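Local structure of acetyltransferase of GNAT family (Staphylococcus aureus subsp. aureus Mu50, 3D8P) at residues Tyr13-Ile18 with Ile33-Gln38; Leu22-Asn27 with Lys83-Lys88; Ile7-Ser12 with Glu42-Asn47. The protein probably transfers an acetyl group from acetyl-CoA to the amine of an acceptor molecule, as enzymes of the GNAT family do. All coordinates share one frame; numbering follows the deposited sequence.

Interaction 1. Residues Tyr13-Ile18 with Ile33-Gln38; sequences YKEELI and IDRDDQ. With CA (calcium ion), chain C.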
loop_
_atom_site.group_PDB
_atom_site.type_symbol
_atom_site.label_atom_id
_atom_site.label_comp_id
_atom_site.label_asym_id
_atom_site.label_seq_id
_atom_site.Cartn_x
_atom_site.Cartn_y
_atom_site.Cartn_z
ATOM N N TYR A 13 -6.521 -2.345 15.431
ATOM C CA TYR A 13 -5.320 -2.872 14.783
ATOM C C TYR A 13 -4.145 -1.905 14.753
ATOM O O TYR A 13 -3.090 -2.275 14.240
ATOM C CB TYR A 13 -5.648 -3.305 13.358
ATOM C CG TYR A 13 -6.332 -4.638 13.212
ATOM C CD1 TYR A 13 -5.615 -5.824 13.343
ATOM C CD2 TYR A 13 -7.685 -4.722 12.900
ATOM C CE1 TYR A 13 -6.227 -7.055 13.183
ATOM C CE2 TYR A 13 -8.313 -5.952 12.738
ATOM C CZ TYR A 13 -7.582 -7.118 12.860
ATOM O OH TYR A 13 -8.218 -8.353 12.717
ATOM N N LYS A 14 -4.305 -0.701 15.313
ATOM C CA LYS A 14 -3.249 0.326 15.264
ATOM C C LYS A 14 -1.856 -0.177 15.625
ATOM O O LYS A 14 -0.930 -0.059 14.833
ATOM C CB LYS A 14 -3.561 1.511 16.177
ATOM C CG LYS A 14 -2.448 2.564 16.146
ATOM C CD LYS A 14 -2.819 3.831 16.886
ATOM C CE LYS A 14 -1.633 4.786 16.929
ATOM N NZ LYS A 14 -1.969 6.098 17.580
ATOM N N GLU A 15 -1.704 -0.720 16.818
ATOM C CA GLU A 15 -0.376 -1.106 17.291
ATOM C C GLU A 15 0.185 -2.340 16.552
ATOM O O GLU A 15 1.384 -2.400 16.245
ATOM C CB GLU A 15 -0.382 -1.294 18.822
ATOM C CG GLU A 15 -0.621 0.022 19.604
ATOM C CD GLU A 15 0.446 1.088 19.319
ATOM O OE1 GLU A 15 1.567 0.705 18.947
ATOM O OE2 GLU A 15 0.165 2.298 19.430
ATOM N N GLU A 16 -0.686 -3.304 16.263
ATOM C CA GLU A 16 -0.304 -4.470 15.483
ATOM C C GLU A 16 0.180 -4.079 14.087
ATOM O O GLU A 16 1.203 -4.591 13.623
ATOM C CB GLU A 16 -1.457 -5.481 15.370
ATOM C CG GLU A 16 -0.984 -6.828 14.791
ATOM C CD GLU A 16 -2.094 -7.827 14.531
ATOM O OE1 GLU A 16 -3.205 -7.661 15.055
ATOM O OE2 GLU A 16 -1.843 -8.804 13.805
ATOM N N LEU A 17 -0.551 -3.167 13.439
ATOM C CA LEU A 17 -0.221 -2.694 12.101
ATOM C C LEU A 17 1.144 -2.049 12.063
ATOM O O LEU A 17 1.970 -2.375 11.234
ATOM C CB LEU A 17 -1.255 -1.682 11.617
ATOM C CG LEU A 17 -0.996 -1.077 10.224
ATOM C CD1 LEU A 17 -0.947 -2.182 9.226
ATOM C CD2 LEU A 17 -2.050 -0.064 9.804
ATOM N N ILE A 18 1.374 -1.120 12.982
ATOM C CA ILE A 18 2.668 -0.457 13.100
ATOM C C ILE A 18 3.832 -1.441 13.354
ATOM O O ILE A 18 4.860 -1.356 12.668
ATOM C CB ILE A 18 2.632 0.645 14.156
ATOM C CG1 ILE A 18 1.668 1.753 13.697
ATOM C CG2 ILE A 18 4.032 1.224 14.362
ATOM C CD1 ILE A 18 1.258 2.708 14.801
ATOM N N ILE A 33 14.499 3.604 8.674
ATOM C CA ILE A 33 13.193 4.253 8.827
ATOM C C ILE A 33 12.660 3.808 10.164
ATOM O O ILE A 33 12.954 2.700 10.613
ATOM C CB ILE A 33 12.214 3.807 7.732
ATOM C CG1 ILE A 33 11.056 4.802 7.624
ATOM C CG2 ILE A 33 11.742 2.351 8.002
ATOM C CD1 ILE A 33 10.141 4.609 6.403
ATOM N N ASP A 34 11.892 4.650 10.831
ATOM C CA ASP A 34 11.300 4.186 12.079
ATOM C C ASP A 34 9.896 4.717 12.283
ATOM O O ASP A 34 9.313 5.220 11.347
ATOM C CB ASP A 34 12.260 4.362 13.278
ATOM C CG ASP A 34 12.740 5.758 13.446
ATOM O OD1 ASP A 34 12.074 6.664 12.933
ATOM O OD2 ASP A 34 13.788 5.940 14.096
ATOM N N ARG A 35 9.327 4.561 13.473
ATOM C CA ARG A 35 7.929 4.925 13.665
ATOM C C ARG A 35 7.645 6.416 13.474
ATOM O O ARG A 35 6.646 6.790 12.849
ATOM C CB ARG A 35 7.468 4.449 15.036
ATOM C CG ARG A 35 6.066 4.884 15.411
ATOM C CD ARG A 35 5.565 4.104 16.581
ATOM N NE ARG A 35 4.212 4.510 16.916
ATOM C CZ ARG A 35 3.359 3.771 17.617
ATOM N NH1 ARG A 35 3.704 2.568 18.077
ATOM N NH2 ARG A 35 2.143 4.231 17.849
ATOM N N ASP A 36 8.544 7.265 13.969
ATOM C CA ASP A 36 8.331 8.707 13.898
ATOM C C ASP A 36 8.599 9.295 12.506
ATOM O O ASP A 36 8.368 10.490 12.313
ATOM C CB ASP A 36 9.039 9.458 15.064
ATOM C CG ASP A 36 10.572 9.391 14.998
ATOM O OD1 ASP A 36 11.108 9.194 13.894
ATOM O OD2 ASP A 36 11.246 9.557 16.050
ATOM N N ASP A 37 9.047 8.468 11.553
ATOM C CA ASP A 37 9.135 8.857 10.144
ATOM C C ASP A 37 7.814 8.620 9.429
ATOM O O ASP A 37 7.639 9.048 8.287
ATOM C CB ASP A 37 10.226 8.055 9.417
ATOM C CG ASP A 37 11.626 8.361 9.931
ATOM O OD1 ASP A 37 11.926 9.552 10.161
ATOM O OD2 ASP A 37 12.440 7.421 10.099
ATOM N N GLN A 38 6.862 7.964 10.098
ATOM C CA GLN A 38 5.635 7.520 9.436
ATOM C C GLN A 38 4.398 7.923 10.217
ATOM O O GLN A 38 3.600 7.067 10.598
ATOM C CB GLN A 38 5.694 6.003 9.265
ATOM C CG GLN A 38 7.042 5.535 8.677
ATOM C CD GLN A 38 7.117 4.046 8.452
ATOM O OE1 GLN A 38 6.553 3.528 7.492
ATOM N NE2 GLN A 38 7.840 3.355 9.321
HETATM CA CA CA C . 13.332 8.743 12.513
#

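Interaction 2. Residues Leu22-Asn27 with Lys83-Lys88; sequences LSIQKN and KMFVDK. With EDO (1,2-ethanediol), chain G; EDO (1,2-ethanediol), chain F; ACT (acetate ion), chain E.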
loop_
_atom_site.group_PDB
_atom_site.type_symbol
_atom_site.label_atom_id
_atom_site.label_comp_id
_atom_site.label_asym_id
_atom_site.label_seq_id
_atom_site.Cartn_x
_atom_site.Cartn_y
_atom_site.Cartn_z
ATOM N N LEU A 22 6.833 -2.040 10.554
ATOM C CA LEU A 22 8.176 -1.771 11.050
ATOM C C LEU A 22 9.109 -2.981 11.107
ATOM O O LEU A 22 10.304 -2.829 10.860
ATOM C CB LEU A 22 8.125 -1.137 12.453
ATOM C CG LEU A 22 7.703 0.330 12.587
ATOM C CD1 LEU A 22 7.561 0.712 14.091
ATOM C CD2 LEU A 22 8.692 1.227 11.876
ATOM N N SER A 23 8.595 -4.158 11.464
ATOM C CA SER A 23 9.433 -5.373 11.504
ATOM C C SER A 23 9.917 -5.744 10.098
ATOM O O SER A 23 11.078 -6.083 9.917
ATOM C CB SER A 23 8.702 -6.569 12.152
ATOM O OG SER A 23 7.640 -7.037 11.314
ATOM N N ILE A 24 9.026 -5.669 9.109
ATOM C CA ILE A 24 9.393 -5.915 7.710
ATOM C C ILE A 24 10.418 -4.884 7.194
ATOM O O ILE A 24 11.459 -5.254 6.642
ATOM C CB ILE A 24 8.124 -5.919 6.791
ATOM C CG1 ILE A 24 7.175 -7.076 7.174
ATOM C CG2 ILE A 24 8.526 -6.032 5.299
ATOM C CD1 ILE A 24 5.868 -7.070 6.386
ATOM N N GLN A 25 10.093 -3.602 7.343
ATOM C CA GLN A 25 10.959 -2.492 6.912
ATOM C C GLN A 25 12.362 -2.538 7.513
ATOM O O GLN A 25 13.368 -2.434 6.784
ATOM C CB GLN A 25 10.354 -1.146 7.325
ATOM C CG GLN A 25 9.241 -0.633 6.469
ATOM C CD GLN A 25 8.541 0.563 7.100
ATOM O OE1 GLN A 25 8.630 0.779 8.308
ATOM N NE2 GLN A 25 7.827 1.329 6.293
ATOM N N LYS A 26 12.416 -2.680 8.842
ATOM C CA LYS A 26 13.671 -2.551 9.601
ATOM C C LYS A 26 14.443 -3.840 9.760
ATOM O O LYS A 26 15.666 -3.848 9.663
ATOM C CB LYS A 26 13.396 -1.985 11.002
ATOM C CG LYS A 26 12.679 -0.628 10.995
ATOM C CD LYS A 26 12.455 -0.044 12.401
ATOM C CE LYS A 26 13.762 0.344 13.098
ATOM N NZ LYS A 26 14.532 1.364 12.324
ATOM N N ASN A 27 13.733 -4.922 10.054
ATOM C CA ASN A 27 14.387 -6.199 10.295
ATOM C C ASN A 27 14.707 -6.948 9.022
ATOM O O ASN A 27 15.828 -7.438 8.859
ATOM C CB ASN A 27 13.553 -7.102 11.212
ATOM C CG ASN A 27 13.394 -6.533 12.615
ATOM O OD1 ASN A 27 14.302 -5.882 13.154
ATOM N ND2 ASN A 27 12.244 -6.802 13.225
ATOM N N LYS A 83 1.982 1.745 1.666
ATOM C CA LYS A 83 2.146 0.724 2.711
ATOM C C LYS A 83 1.642 -0.651 2.320
ATOM O O LYS A 83 0.855 -1.252 3.059
ATOM C CB LYS A 83 1.437 1.185 4.004
ATOM C CG LYS A 83 1.770 2.590 4.478
ATOM C CD LYS A 83 3.234 2.808 4.870
ATOM C CE LYS A 83 3.458 4.276 5.268
ATOM N NZ LYS A 83 4.876 4.674 5.362
HETATM N N MSE A 84 2.068 -1.139 1.159
HETATM C CA MSE A 84 1.762 -2.501 0.761
HETATM C C MSE A 84 2.840 -3.458 1.279
HETATM O O MSE A 84 4.013 -3.320 0.964
HETATM C CB MSE A 84 1.592 -2.660 -0.739
HETATM C CG MSE A 84 1.051 -4.057 -1.047
HETATM SE SE MSE A 84 0.792 -4.352 -2.907
HETATM C CE MSE A 84 -0.125 -6.014 -2.694
ATOM N N PHE A 85 2.417 -4.395 2.111
ATOM C CA PHE A 85 3.305 -5.339 2.782
ATOM C C PHE A 85 2.600 -6.677 2.928
ATOM O O PHE A 85 1.390 -6.712 3.101
ATOM C CB PHE A 85 3.701 -4.833 4.164
ATOM C CG PHE A 85 4.615 -3.672 4.136
ATOM C CD1 PHE A 85 5.988 -3.853 3.984
ATOM C CD2 PHE A 85 4.126 -2.392 4.274
ATOM C CE1 PHE A 85 6.860 -2.770 3.949
ATOM C CE2 PHE A 85 5.000 -1.298 4.214
ATOM C CZ PHE A 85 6.359 -1.498 4.053
ATOM N N VAL A 86 3.367 -7.767 2.858
ATOM C CA VAL A 86 2.847 -9.119 2.994
ATOM C C VAL A 86 3.828 -9.887 3.835
ATOM O O VAL A 86 5.021 -9.819 3.622
ATOM C CB VAL A 86 2.646 -9.819 1.623
ATOM C CG1 VAL A 86 2.245 -11.314 1.804
ATOM C CG2 VAL A 86 1.606 -9.067 0.796
ATOM N N ASP A 87 3.318 -10.599 4.823
ATOM C CA ASP A 87 4.144 -11.426 5.681
ATOM C C ASP A 87 5.001 -12.372 4.805
ATOM O O ASP A 87 4.500 -12.943 3.833
ATOM C CB ASP A 87 3.235 -12.196 6.635
ATOM C CG ASP A 87 3.993 -12.876 7.739
ATOM O OD1 ASP A 87 4.802 -13.772 7.436
ATOM O OD2 ASP A 87 3.761 -12.522 8.916
ATOM N N LYS A 88 6.290 -12.504 5.150
ATOM C CA LYS A 88 7.238 -13.357 4.409
ATOM C C LYS A 88 6.731 -14.793 4.350
ATOM O O LYS A 88 6.791 -15.435 3.314
ATOM C CB LYS A 88 8.643 -13.312 5.033
HETATM C C1 EDO G . 3.806 1.774 -2.599
HETATM O O1 EDO G . 4.783 2.314 -1.720
HETATM C C2 EDO G . 2.936 0.759 -1.887
HETATM O O2 EDO G . 3.703 0.244 -0.812
HETATM C C1 EDO F . 6.695 -1.872 0.019
HETATM O O1 EDO F . 5.546 -1.088 0.383
HETATM C C2 EDO F . 6.649 -2.252 -1.450
HETATM O O2 EDO F . 6.818 -1.087 -2.280
HETATM C C ACT E . 7.046 -6.409 0.899
HETATM O O ACT E . 7.510 -6.123 -0.244
HETATM O OXT ACT E . 5.905 -6.932 0.991
HETATM C CH3 ACT E . 7.836 -6.143 2.133
#

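Interaction 3. Residues Ile7-Ser12 with Glu42-Asn47; sequences IEYNRS and ENIEHN. With ACT (acetate ion), chain D.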
loop_
_atom_site.group_PDB
_atom_site.type_symbol
_atom_site.label_atom_id
_atom_site.label_comp_id
_atom_site.label_asym_id
_atom_site.label_seq_id
_atom_site.Cartn_x
_atom_site.Cartn_y
_atom_site.Cartn_z
ATOM N N ILE A 7 -10.231 -7.295 5.169
ATOM C CA ILE A 7 -11.120 -6.414 5.903
ATOM C C ILE A 7 -10.596 -4.982 5.845
ATOM O O ILE A 7 -9.432 -4.734 5.522
ATOM C CB ILE A 7 -11.250 -6.826 7.387
ATOM C CG1 ILE A 7 -9.865 -6.822 8.078
ATOM C CG2 ILE A 7 -11.987 -8.184 7.482
ATOM C CD1 ILE A 7 -9.905 -6.891 9.585
ATOM N N GLU A 8 -11.467 -4.032 6.138
ATOM C CA GLU A 8 -11.044 -2.670 6.260
ATOM C C GLU A 8 -10.326 -2.550 7.596
ATOM O O GLU A 8 -10.665 -3.236 8.578
ATOM C CB GLU A 8 -12.233 -1.717 6.216
ATOM C CG GLU A 8 -11.804 -0.246 6.119
ATOM C CD GLU A 8 -12.955 0.696 5.785
ATOM O OE1 GLU A 8 -13.771 0.996 6.689
ATOM O OE2 GLU A 8 -13.012 1.173 4.627
ATOM N N TYR A 9 -9.310 -1.699 7.626
ATOM C CA TYR A 9 -8.627 -1.379 8.866
ATOM C C TYR A 9 -9.658 -0.848 9.872
ATOM O O TYR A 9 -10.565 -0.112 9.496
ATOM C CB TYR A 9 -7.568 -0.308 8.604
ATOM C CG TYR A 9 -7.003 0.341 9.859
ATOM C CD1 TYR A 9 -5.888 -0.196 10.494
ATOM C CD2 TYR A 9 -7.579 1.487 10.402
ATOM C CE1 TYR A 9 -5.373 0.364 11.633
ATOM C CE2 TYR A 9 -7.073 2.056 11.552
ATOM C CZ TYR A 9 -5.954 1.494 12.148
ATOM O OH TYR A 9 -5.425 2.039 13.282
ATOM N N ASN A 10 -9.524 -1.255 11.134
ATOM C CA ASN A 10 -10.228 -0.592 12.227
ATOM C C ASN A 10 -9.174 -0.265 13.305
ATOM O O ASN A 10 -8.060 -0.829 13.251
ATOM C CB ASN A 10 -11.467 -1.365 12.713
ATOM C CG ASN A 10 -11.123 -2.596 13.515
ATOM O OD1 ASN A 10 -10.548 -2.493 14.585
ATOM N ND2 ASN A 10 -11.542 -3.767 13.031
ATOM N N ARG A 11 -9.500 0.674 14.205
ATOM C CA ARG A 11 -8.567 1.210 15.227
ATOM C C ARG A 11 -7.959 0.202 16.183
ATOM O O ARG A 11 -6.913 0.466 16.766
ATOM C CB ARG A 11 -9.248 2.294 16.078
ATOM C CG ARG A 11 -9.598 3.527 15.272
ATOM C CD ARG A 11 -9.827 4.744 16.164
ATOM N NE ARG A 11 -10.940 4.584 17.095
ATOM C CZ ARG A 11 -12.230 4.703 16.771
ATOM N NH1 ARG A 11 -12.598 4.917 15.516
ATOM N NH2 ARG A 11 -13.162 4.579 17.708
ATOM N N SER A 12 -8.614 -0.940 16.369
ATOM C CA SER A 12 -8.075 -1.964 17.250
ATOM C C SER A 12 -6.741 -2.462 16.745
ATOM O O SER A 12 -5.915 -2.912 17.530
ATOM C CB SER A 12 -9.054 -3.139 17.411
ATOM O OG SER A 12 -9.375 -3.774 16.186
ATOM N N GLU A 42 -0.104 6.748 12.547
ATOM C CA GLU A 42 -0.640 7.087 13.861
ATOM C C GLU A 42 -2.144 7.368 13.828
ATOM O O GLU A 42 -2.812 7.289 14.862
ATOM C CB GLU A 42 0.055 8.348 14.432
ATOM C CG GLU A 42 1.551 8.230 14.664
ATOM C CD GLU A 42 1.941 7.087 15.602
ATOM O OE1 GLU A 42 1.090 6.603 16.392
ATOM O OE2 GLU A 42 3.123 6.677 15.556
ATOM N N ASN A 43 -2.648 7.755 12.657
ATOM C CA ASN A 43 -4.030 8.170 12.490
ATOM C C ASN A 43 -4.525 7.621 11.114
ATOM O O ASN A 43 -4.726 8.402 10.216
ATOM C CB ASN A 43 -4.175 9.752 12.501
ATOM C CG ASN A 43 -3.439 10.515 13.715
ATOM O OD1 ASN A 43 -2.213 10.720 13.711
ATOM N ND2 ASN A 43 -4.240 11.052 14.654
ATOM N N ILE A 44 -4.702 6.304 10.956
ATOM C CA ILE A 44 -5.088 5.694 9.670
ATOM C C ILE A 44 -6.485 6.107 9.247
ATOM O O ILE A 44 -6.684 6.412 8.069
ATOM C CB ILE A 44 -4.988 4.094 9.624
ATOM C CG1 ILE A 44 -3.551 3.560 9.729
ATOM C CG2 ILE A 44 -5.565 3.522 8.332
ATOM C CD1 ILE A 44 -2.676 3.776 8.544
ATOM N N GLU A 45 -7.455 6.095 10.164
ATOM C CA GLU A 45 -8.820 6.527 9.835
ATOM C C GLU A 45 -8.758 7.938 9.261
ATOM O O GLU A 45 -9.327 8.195 8.219
ATOM C CB GLU A 45 -9.805 6.477 11.035
ATOM C CG GLU A 45 -10.126 5.052 11.544
ATOM C CD GLU A 45 -11.409 4.931 12.395
ATOM O OE1 GLU A 45 -12.026 5.974 12.779
ATOM O OE2 GLU A 45 -11.809 3.756 12.671
ATOM N N HIS A 46 -8.048 8.836 9.932
ATOM C CA HIS A 46 -7.985 10.196 9.486
ATOM C C HIS A 46 -7.230 10.335 8.159
ATOM O O HIS A 46 -7.732 10.948 7.212
ATOM C CB HIS A 46 -7.359 11.078 10.546
ATOM C CG HIS A 46 -7.190 12.486 10.108
ATOM N ND1 HIS A 46 -5.982 12.983 9.677
ATOM C CD2 HIS A 46 -8.084 13.494 9.980
ATOM C CE1 HIS A 46 -6.135 14.243 9.311
ATOM N NE2 HIS A 46 -7.397 14.582 9.502
ATOM N N ASN A 47 -6.044 9.744 8.078
ATOM C CA ASN A 47 -5.209 9.917 6.867
ATOM C C ASN A 47 -5.674 9.144 5.639
ATOM O O ASN A 47 -5.455 9.613 4.538
ATOM C CB ASN A 47 -3.736 9.600 7.141
ATOM C CG ASN A 47 -3.152 10.489 8.208
ATOM O OD1 ASN A 47 -2.539 10.007 9.145
ATOM N ND2 ASN A 47 -3.406 11.778 8.113
HETATM C C ACT D . -6.301 5.366 14.362
HETATM O O ACT D . -6.958 5.787 13.371
HETATM O OXT ACT D . -6.045 4.139 14.332
HETATM C CH3 ACT D . -5.843 6.241 15.512
#

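Interaction 1. Residues Tyr13-Ile18 with Ile33-Gln38
Arg35 leaves the loop with CG opposite its own N (chi1 174°) and runs extended to NE, a reach that carries the guanidinium to helix 14-28; Glu15 folds at its second torsion (chi2 -60°) and lays its carboxylate in front of it. The two groups meet end-on. Arg35 NH1 donates to Glu15 OE1 at 3.0 Å, using the syn lone pair of that oxygen. Arg35 NH2 reaches Glu15 OE2 at 3.2 Å in a nearly straight hydrogen bond, also from the syn side. With the two planes only 27° apart, this is a two-pronged salt bridge, each nitrogen paired with its own oxygen. Ile18 comes over one face of the guanidinium, where its CD1 lies 3.5 Å from Arg35 NH2, while its CG2 branch brushes the arginine's CD. The extended chain of Lys14 crosses Arg35 at about a right angle, its CE near NH2, and its NZ ends on the backbone O of Glu42, whose carboxylate also pairs with Arg35 NE.

Behind Arg35, the loop turns round a calcium ion. Asp34 OD1 binds it at 2.5 Å and Asp36 OD1 at 2.7 Å, and Asp37 approaches with both carboxylate oxygens. Asp37 OD2 also accepts from the backbone N of Asp34 at 2.9 Å, which ties a ligand to the turn it belongs to. Asp34 O receives Asp37 N and Gln38 NE2 from opposite faces of its carbonyl plane. The side chains of Asp34 and Asp36 thus point to the metal while the arginine between them turns to the helix. Glu15 and Glu42 hold the guanidinium through all three nitrogens and Ile18 covers a face, which should fix its rotation and balance its charge, and calcium probably offsets the mutual repulsion of the three aspartates.

Interaction 2. Residues Leu22-Asn27 with Lys83-Lys88
Gln38 OE1, in the loop between helices 14-28 and 44-49, accepts from both Gln25 NE2 and Lys83 NZ, beside the spot where Gln25 CG meets the Phe85 ring. Directly between Leu22-Asn27 and Lys83-Lys88, the contact is apolar. Phe85 rises from strand 78-86 with CG anti to its carbonyl carbon (chi1 -70°), which stands the ring against the helix. Ile24 slides past it in the opposite direction, its CG2 branch 3.6 Å from Phe85 CD1. The other branch of Ile24 reaches toward the strand backbone, with CD1 3.8 Å from Phe85 CB and close to Val86 O. Farther out on the ring, Gln25 CG lies 3.9 Å from Phe85 CZ, and the glutamine crosses the phenylalanine with its amide plane almost perpendicular to the ring. Helix and strand segments themselves run nearly at right angles (86°), their axes 9.6 Å apart.

Small molecules, probably from the crystallisation liquor, line the strand. O1 of one ethanediol donates to Met84 O at 2.8 Å and sits over a face of the Phe85 ring. O2 of another accepts from Met84 N at 2.9 Å; Gly118, Thr119 and Tyr130 supply further partners to these diols. Val86 N makes a long, bent hydrogen bond to an acetate oxygen (OXT). Polar groups on the backbone of this strand therefore bind small polar molecules next to a greasy helix-sheet interface, consistent with the acetyl-CoA cleft that GNAT enzymes form beside the equivalent strand.

Interaction 3. Residues Ile7-Ser12 with Glu42-Asn47
Tyr9 and Ile44 make the tight half of this contact. The branched CB of Ile44 stands over one face of the tyrosine ring, 3.8 Å from its centroid and 22° off the normal, a CH-pi contact displaced toward the Tyr9 CE2 side. Ile44 CG2 continues along the ring and comes within 3.5 Å of Tyr9 CD2. Tyr9 has CG anti to the backbone N (chi1 167°), which turns the ring inward to this place. Both residues are buried, and Leu17 of helix 14-28 packs against each of them.

Toward the solvent the packing gives way to charge. Arg11 bends back at its third torsion so that NH1 reaches Glu45 OE1 at 3.0 Å. The approach is poor: the N-H points well aside, the guanidinium and carboxylate planes are 80° apart, and the hydrogen bond within the salt bridge is weak. The aliphatic part of Arg11 adds a second touch, with its CG 3.4 Å from Glu45 OE2. Between the two halves lies an acetate, probably from the crystallisation liquor. Its O accepts from Glu45 N at 3.3 Å, in the first turn of helix 44-49, where the side chain of Asn43 makes no capping bond. Its other oxygen is modelled very close to Tyr9 OH, at the edge of the ring.

Within Ile7-Ser12, Asn10 OD1 accepts from Ser12 N, an Asx turn leading into helix 14-28. Strand 5-8, its exit loop and the two helices that follow form the N-terminal part of the GNAT fold, joined here by the tyrosine.

Interactions 1 and 2 both use helix 14-28, near its start and near its end; interaction 3 joins the elements before and after it in the chain. Interaction 2 is the buried one, apolar packing of helix on sheet. Interactions 1 and 3 are only partly buried, and in each a salt bridge lies outside a hydrophobic residue: paired and nearly coplanar at Glu15-Arg35, weak and crossed at Arg11-Glu45. Glu42 links interactions 1 and 3 by bonding Arg35 and Lys14. Gln38 and Ile33 join interaction 1 to interaction 2 through Gln25 and Lys26. Interactions 2 and 3 do not touch, though both reach the same sheet.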